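Local coordinates for DNA mismatch repair protein MUTS (Thermus aquaticus, PDB 1EWQ) that recognises mismatched base pairs in DNA, probably as the first step of mismatch repair, and has a weak ATPase activity, at residues Ala135-Gly140 / Pro182-Asn187; Gly157-Ser162 / Phe241-Pro246; Leu170-Pro175 / Met250-Ala255; Tyr623-Ala628 / Met640-Glu645. One frame throughout, in Å; residues are numbered along the deposited sequence.

Contact 1 of 4, residues Ala135-Gly140 / Pro182-Asn187; sequences AAIATG and PELLEN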
# COMPACT_ATOMS: atom_id res chain seq x y z
N ALA C 135 19.49 -10.70 -10.57
CA ALA C 135 20.58 -11.35 -9.86
C ALA C 135 20.44 -12.87 -9.93
O ALA C 135 19.33 -13.39 -10.06
CB ALA C 135 20.59 -10.89 -8.40
N ALA C 136 21.57 -13.57 -9.86
CA ALA C 136 21.59 -15.03 -9.89
C ALA C 136 22.56 -15.55 -8.83
O ALA C 136 23.70 -15.07 -8.74
CB ALA C 136 22.00 -15.53 -11.27
N ILE C 137 22.10 -16.52 -8.05
CA ILE C 137 22.87 -17.15 -6.98
C ILE C 137 22.97 -18.66 -7.21
O ILE C 137 21.96 -19.33 -7.47
CB ILE C 137 22.17 -16.93 -5.60
CG1 ILE C 137 22.17 -15.43 -5.24
CG2 ILE C 137 22.85 -17.75 -4.53
CD1 ILE C 137 21.28 -15.08 -4.05
N ALA C 138 24.19 -19.19 -7.11
CA ALA C 138 24.41 -20.62 -7.30
C ALA C 138 25.54 -21.10 -6.40
O ALA C 138 26.23 -20.30 -5.76
CB ALA C 138 24.75 -20.91 -8.76
N THR C 139 25.73 -22.42 -6.34
CA THR C 139 26.79 -23.00 -5.53
C THR C 139 27.77 -23.76 -6.41
O THR C 139 27.51 -23.98 -7.59
CB THR C 139 26.23 -23.99 -4.50
OG1 THR C 139 25.59 -25.07 -5.17
CG2 THR C 139 25.23 -23.29 -3.59
N GLY C 140 28.90 -24.16 -5.85
CA GLY C 140 29.88 -24.88 -6.64
C GLY C 140 31.25 -24.30 -6.42
O GLY C 140 31.76 -23.53 -7.24
N PRO C 182 19.00 -24.50 -8.98
CA PRO C 182 18.09 -25.60 -8.67
C PRO C 182 18.30 -26.15 -7.26
O PRO C 182 17.34 -26.38 -6.52
CB PRO C 182 18.43 -26.63 -9.75
CG PRO C 182 18.87 -25.77 -10.90
CD PRO C 182 19.74 -24.76 -10.22
N GLU C 183 19.56 -26.35 -6.89
CA GLU C 183 19.91 -26.87 -5.56
C GLU C 183 19.36 -26.02 -4.42
O GLU C 183 18.99 -26.55 -3.37
CB GLU C 183 21.43 -26.96 -5.40
CG GLU C 183 22.19 -27.09 -6.68
CD GLU C 183 22.74 -25.77 -7.17
OE1 GLU C 183 22.66 -25.52 -8.38
OE2 GLU C 183 23.27 -24.99 -6.35
N LEU C 184 19.34 -24.71 -4.61
CA LEU C 184 18.86 -23.80 -3.57
C LEU C 184 17.34 -23.84 -3.49
O LEU C 184 16.76 -23.73 -2.41
CB LEU C 184 19.35 -22.38 -3.86
CG LEU C 184 20.88 -22.26 -3.95
CD1 LEU C 184 21.28 -20.84 -4.33
CD2 LEU C 184 21.50 -22.66 -2.62
N LEU C 185 16.71 -24.02 -4.64
CA LEU C 185 15.26 -24.12 -4.68
C LEU C 185 14.87 -25.46 -4.04
O LEU C 185 13.84 -25.56 -3.39
CB LEU C 185 14.75 -24.03 -6.12
CG LEU C 185 15.02 -22.70 -6.84
CD1 LEU C 185 14.58 -22.79 -8.30
CD2 LEU C 185 14.29 -21.57 -6.11
N GLU C 186 15.71 -26.47 -4.23
CA GLU C 186 15.49 -27.82 -3.67
C GLU C 186 15.63 -27.77 -2.14
O GLU C 186 14.87 -28.42 -1.42
CB GLU C 186 16.53 -28.82 -4.19
CG GLU C 186 16.48 -29.18 -5.68
CD GLU C 186 17.73 -29.96 -6.12
OE1 GLU C 186 18.09 -30.96 -5.45
OE2 GLU C 186 18.36 -29.58 -7.13
N ASN C 187 16.63 -27.03 -1.68
CA ASN C 187 16.91 -26.89 -0.26
C ASN C 187 15.83 -26.07 0.42
O ASN C 187 15.92 -24.85 0.50
CB ASN C 187 18.27 -26.21 -0.07
CG ASN C 187 18.73 -26.21 1.37
OD1 ASN C 187 17.93 -26.00 2.28
ND2 ASN C 187 20.02 -26.44 1.58
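Thr139 and Glu183 meet through one short polar bond, in which the threonine hydroxyl OG1 donates to OE2 of the carboxylate at 2.6 Å. The hydroxyl comes in from above the carboxylate, 47° out of its plane. Thr139 places it there with OG1 tucked between the backbone N and the carbonyl carbon (chi1 63°), which leaves the methyl CG2 facing the helix. Glu183 folds back to receive it: its chain bends at chi2 instead of running out straight, and the two side chains pass each other in opposite directions. The other carboxylate oxygen, OE1, is in a salt bridge with Arg219, whose guanidinium also bonds the carbonyl of Thr139.

Beside this pair Leu184 reaches from helix 182-186 to the strand. Its CD1 presses on Ile137 CG2 at 3.5 Å, tight for two methyl carbons, where the side chains cross at about a right angle; its CD2 lies 3.9 Å from Thr139 CG2. The strand and helix segments themselves run almost perpendicular, 84° apart, with axes 8.1 Å from each other. A valine in place of Thr139 would keep a methyl against Leu184 but would probably leave Glu183 OE2 without its hydroxyl mate and the carboxylate freer to turn.

The contact thus packs a short helix against a strand of the mixed sheet in MutS domain II. Its chemistry is divided: an apolar join at the buried Ile137 and Leu184, and at the partly exposed Thr139 and Glu183 a carboxylate shared between a neutral hydroxyl and an arginine, which would probably favour its charged form.

Contact 2 of 4, residues Gly157-Ser162 / Phe241-Pro246; sequences GTVLKS and FRFYDP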
# COMPACT_ATOMS: atom_id res chain seq x y z
N GLY C 157 29.95 -10.07 -11.34
CA GLY C 157 29.71 -11.10 -10.36
C GLY C 157 30.94 -11.40 -9.55
O GLY C 157 32.02 -10.91 -9.84
N THR C 158 30.76 -12.22 -8.52
CA THR C 158 31.85 -12.59 -7.64
C THR C 158 31.53 -13.89 -6.92
O THR C 158 30.44 -14.44 -7.05
CB THR C 158 32.10 -11.47 -6.60
OG1 THR C 158 33.26 -11.80 -5.82
CG2 THR C 158 30.91 -11.34 -5.67
N VAL C 159 32.50 -14.39 -6.17
CA VAL C 159 32.29 -15.60 -5.40
C VAL C 159 32.52 -15.21 -3.95
O VAL C 159 33.40 -14.40 -3.66
CB VAL C 159 33.26 -16.73 -5.81
CG1 VAL C 159 33.10 -17.92 -4.87
CG2 VAL C 159 32.98 -17.17 -7.23
N LEU C 160 31.71 -15.75 -3.05
CA LEU C 160 31.85 -15.45 -1.64
C LEU C 160 32.00 -16.76 -0.88
O LEU C 160 31.50 -17.79 -1.33
CB LEU C 160 30.64 -14.67 -1.15
CG LEU C 160 30.50 -13.38 -1.95
CD1 LEU C 160 29.29 -13.48 -2.87
CD2 LEU C 160 30.38 -12.20 -1.02
N LYS C 161 32.69 -16.71 0.25
CA LYS C 161 32.93 -17.91 1.04
C LYS C 161 31.81 -18.33 1.97
O LYS C 161 31.60 -19.52 2.20
CB LYS C 161 34.21 -17.74 1.86
CG LYS C 161 34.63 -16.29 2.01
CD LYS C 161 33.55 -15.45 2.69
CE LYS C 161 33.59 -14.04 2.13
NZ LYS C 161 33.53 -14.15 0.65
N SER C 162 31.07 -17.36 2.50
CA SER C 162 29.98 -17.69 3.40
C SER C 162 28.63 -17.23 2.87
O SER C 162 28.55 -16.49 1.88
CB SER C 162 30.23 -17.09 4.79
OG SER C 162 30.25 -15.67 4.76
N PHE C 241 32.21 -8.69 -18.87
CA PHE C 241 31.89 -9.20 -17.55
C PHE C 241 32.97 -8.87 -16.53
O PHE C 241 34.16 -9.00 -16.81
CB PHE C 241 31.72 -10.72 -17.56
CG PHE C 241 31.36 -11.30 -16.22
CD1 PHE C 241 30.04 -11.31 -15.78
CD2 PHE C 241 32.34 -11.81 -15.38
CE1 PHE C 241 29.70 -11.83 -14.52
CE2 PHE C 241 32.02 -12.32 -14.12
CZ PHE C 241 30.70 -12.34 -13.69
N ARG C 242 32.55 -8.46 -15.34
CA ARG C 242 33.49 -8.14 -14.28
C ARG C 242 33.42 -9.11 -13.11
O ARG C 242 32.42 -9.19 -12.41
CB ARG C 242 33.26 -6.73 -13.76
CG ARG C 242 33.74 -5.64 -14.69
CD ARG C 242 34.24 -4.47 -13.87
NE ARG C 242 33.18 -3.93 -13.03
CZ ARG C 242 33.29 -3.69 -11.73
NH1 ARG C 242 34.43 -3.95 -11.10
NH2 ARG C 242 32.26 -3.19 -11.06
N PHE C 243 34.51 -9.84 -12.92
CA PHE C 243 34.64 -10.76 -11.81
C PHE C 243 35.36 -9.89 -10.78
O PHE C 243 36.59 -9.75 -10.83
CB PHE C 243 35.51 -11.95 -12.23
CG PHE C 243 35.71 -12.98 -11.15
CD1 PHE C 243 36.64 -14.00 -11.33
CD2 PHE C 243 34.99 -12.93 -9.96
CE1 PHE C 243 36.85 -14.95 -10.35
CE2 PHE C 243 35.19 -13.87 -8.97
CZ PHE C 243 36.12 -14.89 -9.16
N TYR C 244 34.61 -9.28 -9.87
CA TYR C 244 35.21 -8.39 -8.87
C TYR C 244 35.47 -9.02 -7.51
O TYR C 244 35.17 -10.19 -7.28
CB TYR C 244 34.34 -7.13 -8.72
CG TYR C 244 32.98 -7.36 -8.09
CD1 TYR C 244 32.78 -7.16 -6.73
CD2 TYR C 244 31.89 -7.79 -8.86
CE1 TYR C 244 31.54 -7.38 -6.14
CE2 TYR C 244 30.64 -8.02 -8.28
CZ TYR C 244 30.48 -7.80 -6.91
OH TYR C 244 29.27 -8.00 -6.32
N ASP C 245 36.04 -8.22 -6.62
CA ASP C 245 36.36 -8.67 -5.27
C ASP C 245 35.81 -7.69 -4.24
O ASP C 245 36.33 -6.58 -4.10
CB ASP C 245 37.87 -8.80 -5.10
CG ASP C 245 38.26 -9.26 -3.71
OD1 ASP C 245 37.37 -9.57 -2.88
OD2 ASP C 245 39.48 -9.30 -3.45
N PRO C 246 34.76 -8.09 -3.50
CA PRO C 246 34.18 -7.21 -2.48
C PRO C 246 35.17 -6.90 -1.37
O PRO C 246 35.08 -5.87 -0.70
CB PRO C 246 32.97 -8.01 -1.99
CG PRO C 246 33.40 -9.44 -2.20
CD PRO C 246 34.05 -9.37 -3.56
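A parallel beta bridge adds the short edge strand 242-243 to strand 154-160 of the mixed sheet, pairing Gly157 with Phe243. Two backbone bonds make the join: Gly157 N gives to Arg242 O at 2.8 Å, and Tyr244 N gives to Gly157 O at 3.1 Å. The same Gly157 carbonyl oxygen also receives a CA-H...O contact from Phe243 CA.

Beyond the bridge the side chain of Thr158 takes over. With OG1 anti to the backbone N (chi1 -175°), its hydroxyl reaches Tyr244 O at 2.9 Å, approaching from above the carbonyl plane, 36° out of it. The threonine CB then sits over the face of the Tyr244 ring, 4.0 Å from the centroid and 9° off the normal, a CH-pi contact. Phe243 turns its ring edge to the backbone of Thr158 and Val159, while Phe241 brings CZ to 3.4 Å from Gly157 N. Pro246 CD meets the tip of Thr158.

The absence of a side chain at Gly157 matters here, because a CB would lie only 3.0 Å from Phe241 CZ. Phe241 is further engaged by Arg221 in a cation-pi contact, and Tyr244 OH bonds Glu169 of helix 163-173. Next to the backbone bridge, a hydroxyl bonded to a main-chain carbonyl and a methine over an aromatic face extend the attachment of the chain to the sheet.

Contact 3 of 4, residues Leu170-Pro175 / Met250-Ala255; sequences LFRHRP and MRLPEA. With EDO (1,2-ethanediol), chain G.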
# COMPACT_ATOMS: atom_id res chain seq x y z
N LEU C 170 24.28 -9.32 -1.90
CA LEU C 170 23.00 -9.25 -2.58
C LEU C 170 22.23 -8.02 -2.12
O LEU C 170 21.72 -7.25 -2.94
CB LEU C 170 22.19 -10.53 -2.30
CG LEU C 170 20.90 -10.86 -3.06
CD1 LEU C 170 19.88 -9.77 -2.82
CD2 LEU C 170 21.18 -10.98 -4.54
N PHE C 171 22.16 -7.80 -0.81
CA PHE C 171 21.43 -6.66 -0.29
C PHE C 171 21.93 -5.29 -0.76
O PHE C 171 21.14 -4.43 -1.14
CB PHE C 171 21.44 -6.66 1.23
CG PHE C 171 20.60 -5.58 1.82
CD1 PHE C 171 19.23 -5.78 2.00
CD2 PHE C 171 21.15 -4.35 2.15
CE1 PHE C 171 18.43 -4.76 2.49
CE2 PHE C 171 20.35 -3.32 2.64
CZ PHE C 171 18.99 -3.53 2.81
N ARG C 172 23.24 -5.07 -0.74
CA ARG C 172 23.76 -3.78 -1.18
C ARG C 172 23.39 -3.47 -2.64
O ARG C 172 23.42 -2.32 -3.05
CB ARG C 172 25.29 -3.69 -0.98
CG ARG C 172 26.05 -4.99 -1.21
CD ARG C 172 27.58 -4.84 -1.39
NE ARG C 172 28.22 -3.75 -0.65
CZ ARG C 172 29.49 -3.77 -0.26
NH1 ARG C 172 30.25 -4.84 -0.52
NH2 ARG C 172 30.03 -2.73 0.38
N HIS C 173 23.02 -4.49 -3.41
CA HIS C 173 22.64 -4.26 -4.81
C HIS C 173 21.15 -4.12 -5.00
O HIS C 173 20.70 -3.65 -6.05
CB HIS C 173 23.15 -5.39 -5.70
CG HIS C 173 24.64 -5.40 -5.88
ND1 HIS C 173 25.27 -4.67 -6.86
CD2 HIS C 173 25.61 -6.02 -5.18
CE1 HIS C 173 26.58 -4.84 -6.76
NE2 HIS C 173 26.81 -5.65 -5.74
N ARG C 174 20.37 -4.51 -4.00
CA ARG C 174 18.92 -4.44 -4.07
C ARG C 174 18.40 -4.86 -5.44
O ARG C 174 17.80 -4.06 -6.17
CB ARG C 174 18.46 -3.01 -3.72
CG ARG C 174 18.64 -2.64 -2.22
CD ARG C 174 17.79 -3.53 -1.29
NE ARG C 174 18.08 -4.95 -1.49
CZ ARG C 174 17.32 -5.96 -1.06
NH1 ARG C 174 16.20 -5.74 -0.37
NH2 ARG C 174 17.68 -7.21 -1.36
N PRO C 175 18.62 -6.13 -5.81
CA PRO C 175 18.17 -6.67 -7.10
C PRO C 175 16.66 -6.56 -7.19
O PRO C 175 15.98 -6.55 -6.18
CB PRO C 175 18.64 -8.11 -7.05
CG PRO C 175 18.46 -8.44 -5.60
CD PRO C 175 19.04 -7.22 -4.91
N MSE C 250 35.23 -1.17 0.97
CA MSE C 250 34.75 -1.12 2.34
C MSE C 250 33.54 -2.03 2.49
O MSE C 250 32.63 -2.00 1.67
CB MSE C 250 34.34 0.30 2.73
CG MSE C 250 33.79 0.38 4.14
SE MSE C 250 32.81 2.01 4.48
CE MSE C 250 34.27 3.18 4.84
N ARG C 251 33.55 -2.84 3.54
CA ARG C 251 32.44 -3.74 3.82
C ARG C 251 31.28 -2.95 4.43
O ARG C 251 31.47 -2.18 5.38
CB ARG C 251 32.89 -4.82 4.81
CG ARG C 251 34.04 -5.69 4.35
CD ARG C 251 33.56 -6.70 3.33
NE ARG C 251 34.58 -7.70 3.00
CZ ARG C 251 34.32 -8.84 2.36
NH1 ARG C 251 33.08 -9.13 1.97
NH2 ARG C 251 35.31 -9.68 2.11
N LEU C 252 30.08 -3.16 3.89
CA LEU C 252 28.86 -2.51 4.39
C LEU C 252 27.74 -3.54 4.54
O LEU C 252 26.86 -3.66 3.69
CB LEU C 252 28.40 -1.40 3.44
CG LEU C 252 29.29 -0.16 3.33
CD1 LEU C 252 28.73 0.76 2.24
CD2 LEU C 252 29.35 0.56 4.66
N PRO C 253 27.76 -4.32 5.64
CA PRO C 253 26.74 -5.33 5.88
C PRO C 253 25.33 -4.74 5.77
O PRO C 253 25.15 -3.53 5.90
CB PRO C 253 27.04 -5.80 7.31
CG PRO C 253 28.52 -5.65 7.39
CD PRO C 253 28.77 -4.32 6.71
N GLU C 254 24.35 -5.60 5.53
CA GLU C 254 22.97 -5.16 5.44
C GLU C 254 22.54 -4.43 6.72
O GLU C 254 21.89 -3.39 6.67
CB GLU C 254 22.03 -6.35 5.21
CG GLU C 254 20.56 -5.94 5.10
CD GLU C 254 19.63 -7.13 4.88
OE1 GLU C 254 20.04 -8.08 4.16
OE2 GLU C 254 18.50 -7.10 5.41
N ALA C 255 22.92 -4.98 7.87
CA ALA C 255 22.56 -4.38 9.15
C ALA C 255 23.02 -2.92 9.21
O ALA C 255 22.30 -2.05 9.70
CB ALA C 255 23.17 -5.17 10.30
C1 EDO G . 29.99 -6.14 2.88
O1 EDO G . 30.15 -7.29 3.74
C2 EDO G . 28.87 -6.36 1.90
O2 EDO G . 28.03 -5.22 1.88
O HOH W 1 32.71 -4.83 0.02
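Met250 O, a backbone carbonyl oxygen, is gripped by Arg172 directly and through water. The direct bond comes from NH2 at 3.0 Å, lying in the carbonyl plane and only 2° out of the guanidinium plane, with an N-H...O angle of 153°. Water 1 adds the second link, accepting from Arg172 NH1 and donating to the same oxygen at 3.3 Å. Arg172 NH1 is also in a salt bridge with Glu169, one turn earlier on the helix, which helps fix the rotation of the group.

To reach this carbonyl the arginine chain bends at chi3, and the NH2 end then lies 3.7 Å from Leu252 CB. An ethanediol molecule, probably from the crystallisation liquor, covers one guanidinium face and gives a hydrogen bond from O2 to Leu252 O at 2.7 Å.

A second meeting, between Phe171 and Glu254, is made through flat faces. The glutamate chain, extended beyond CG, crosses the ring at about a right angle and lays its carboxylate on one face, the two planes only 16° apart; Arg174 CD occupies the opposite face. The carboxylate oxygens are taken by Arg197 and Arg258, so Glu254 offers its flat side to the phenylalanine while its charge is answered by others.

Helix 163-173, which packs on the domain II sheet, thereby meets the stretch that leads into helix 254-259. Leu170 leans back on Ala135 and Ile137 of strand 134-139, whereas Met250 and Arg251 touch strand 621-625 of the ATPase domain, placing the contact between the two sheets.

Contact 4 of 4, residues Tyr623-Ala628 / Met640-Glu645; sequences YTRIGA and MVEMEE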
# COMPACT_ATOMS: atom_id res chain seq x y z
N TYR C 623 30.75 -1.68 11.01
CA TYR C 623 29.87 -2.68 11.60
C TYR C 623 29.05 -2.11 12.75
O TYR C 623 29.60 -1.68 13.76
CB TYR C 623 30.69 -3.88 12.09
CG TYR C 623 31.58 -4.46 11.03
CD1 TYR C 623 32.96 -4.21 11.01
CD2 TYR C 623 31.05 -5.24 10.00
CE1 TYR C 623 33.79 -4.72 10.00
CE2 TYR C 623 31.86 -5.76 8.98
CZ TYR C 623 33.23 -5.49 8.99
OH TYR C 623 34.01 -6.00 7.97
N THR C 624 27.73 -2.14 12.60
CA THR C 624 26.83 -1.61 13.61
C THR C 624 26.00 -2.67 14.32
O THR C 624 25.73 -3.76 13.78
CB THR C 624 25.85 -0.59 12.98
OG1 THR C 624 25.00 -1.25 12.04
CG2 THR C 624 26.62 0.52 12.27
N ARG C 625 25.59 -2.32 15.53
CA ARG C 625 24.72 -3.12 16.38
C ARG C 625 23.94 -2.01 17.10
O ARG C 625 24.18 -1.72 18.27
CB ARG C 625 25.55 -3.95 17.37
CG ARG C 625 24.82 -5.15 18.02
CD ARG C 625 23.53 -4.75 18.73
NE ARG C 625 22.42 -4.54 17.80
CZ ARG C 625 21.34 -3.82 18.07
NH1 ARG C 625 21.20 -3.21 19.24
NH2 ARG C 625 20.37 -3.70 17.16
N ILE C 626 23.01 -1.39 16.37
CA ILE C 626 22.21 -0.27 16.87
C ILE C 626 20.71 -0.45 16.74
O ILE C 626 20.22 -0.96 15.73
CB ILE C 626 22.57 1.04 16.11
CG1 ILE C 626 24.06 1.35 16.24
CG2 ILE C 626 21.77 2.21 16.67
CD1 ILE C 626 24.55 2.42 15.26
N GLY C 627 19.98 -0.01 17.76
CA GLY C 627 18.52 -0.11 17.76
C GLY C 627 17.97 -1.52 17.69
O GLY C 627 18.53 -2.45 18.27
N ALA C 628 16.86 -1.68 16.98
CA ALA C 628 16.22 -2.98 16.78
C ALA C 628 15.98 -3.75 18.07
O ALA C 628 15.67 -3.10 19.10
CB ALA C 628 17.07 -3.82 15.81
N MSE C 640 19.11 -12.49 22.60
CA MSE C 640 19.75 -13.46 21.72
C MSE C 640 20.02 -12.91 20.32
O MSE C 640 21.04 -13.22 19.72
CB MSE C 640 18.90 -14.73 21.61
CG MSE C 640 19.53 -15.78 20.70
SE MSE C 640 18.56 -17.47 20.67
CE MSE C 640 19.57 -18.37 22.04
N VAL C 641 19.10 -12.11 19.81
CA VAL C 641 19.27 -11.55 18.48
C VAL C 641 20.45 -10.60 18.45
O VAL C 641 21.25 -10.62 17.52
CB VAL C 641 18.01 -10.79 18.02
CG1 VAL C 641 18.25 -10.13 16.67
CG2 VAL C 641 16.85 -11.75 17.92
N GLU C 642 20.58 -9.77 19.48
CA GLU C 642 21.68 -8.83 19.54
C GLU C 642 23.00 -9.58 19.73
O GLU C 642 24.04 -9.16 19.21
CB GLU C 642 21.43 -7.80 20.65
CG GLU C 642 20.02 -7.19 20.57
CD GLU C 642 19.83 -5.91 21.36
OE1 GLU C 642 20.43 -5.76 22.44
OE2 GLU C 642 19.04 -5.04 20.92
N MSE C 643 22.97 -10.70 20.44
CA MSE C 643 24.19 -11.48 20.63
C MSE C 643 24.63 -12.08 19.30
O MSE C 643 25.83 -12.18 19.03
CB MSE C 643 23.99 -12.60 21.67
CG MSE C 643 23.87 -12.12 23.10
SE MSE C 643 25.42 -11.13 23.69
CE MSE C 643 24.77 -9.32 23.41
N GLU C 644 23.68 -12.47 18.46
CA GLU C 644 24.00 -13.02 17.15
C GLU C 644 24.71 -11.95 16.33
O GLU C 644 25.73 -12.21 15.70
CB GLU C 644 22.74 -13.48 16.41
CG GLU C 644 22.18 -14.80 16.87
CD GLU C 644 20.96 -15.25 16.08
OE1 GLU C 644 20.55 -16.41 16.22
OE2 GLU C 644 20.40 -14.43 15.32
N GLU C 645 24.16 -10.74 16.35
CA GLU C 645 24.77 -9.64 15.60
C GLU C 645 26.19 -9.36 16.10
O GLU C 645 27.10 -9.15 15.30
CB GLU C 645 23.91 -8.38 15.71
CG GLU C 645 22.58 -8.48 14.99
CD GLU C 645 21.67 -7.28 15.27
OE1 GLU C 645 22.16 -6.12 15.23
OE2 GLU C 645 20.46 -7.50 15.52
O HOH W 2 22.43 -4.06 21.55
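The guanidinium of Arg625 has the Glu642 carboxylate stacked over one face, the planes 30° apart, while Glu645 OE1 and the carbonyl carbon of Gly627 lie at its edge, in plane. The edge contact with Glu645 is the directed one: Arg625 NE gives to Glu645 OE1 at 3.0 Å, nearly straight at 165°, although it meets the oxygen from above the carboxylate, whose plane is turned 72° away. The face contact is a different kind of salt bridge. Glu642 OE2 lies 3.3 Å from Arg625 NH1 but well off the plane, so charge attraction holds it with no N-H pointing at it. Water 2 links the same pair, accepting from Arg625 NH1 at 2.8 Å and bonding weakly to Glu642 OE1.

Bends at chi2 and chi3 curl the arginine back over its own chain, where the guanidinium turns NH1 and NH2 toward Gly627 O, NH1 in a weak bond and NH2 at a distance too short to be relied on. Both glutamates come from helix 638-652, three residues apart, and reach out on chains extended beyond CG. An alanine at Arg625 would remove the cation that Glu645 pairs with here, and is likely to leave that carboxylate without its mate and Glu642 with only Arg666 of its two arginine partners described here.

Glu642 OE2 has that second salt bridge, to Arg666. Gly627, whose N bonds Asp662, lies near but does not touch Ser590 of the predicted ATP-binding loop. Strand 621-625, the residues just after it and helix 638-652 are thus joined in this P-loop NTPase domain by two unlike ion pairs: a directed bond that sets the guanidinium's edge, and an undirected one that holds its face.

Overall arrangement
Contacts 1 and 2 hold the same mixed sheet from different strands: contact 1 is buried and largely apolar with one charged corner, whereas contact 2, at the sheet's edge, is partly exposed and relies on backbone pairing and aromatic rings. Contact 3 is buried yet built round an arginine on a carbonyl and a carboxylate stacked on a ring. It meets contact 1 through Leu170 and Pro175 against Ala135, contact 2 through Pro246 against Arg251, and contact 4 where Pro253 meets Tyr623. Contact 4 belongs to the ATPase domain, its centre about 28 Å from that of contact 1, and is partly buried and dominated by ion pairs. Contact 3 thus touches all three others and lies between the domain II sheet and the ATPase domain.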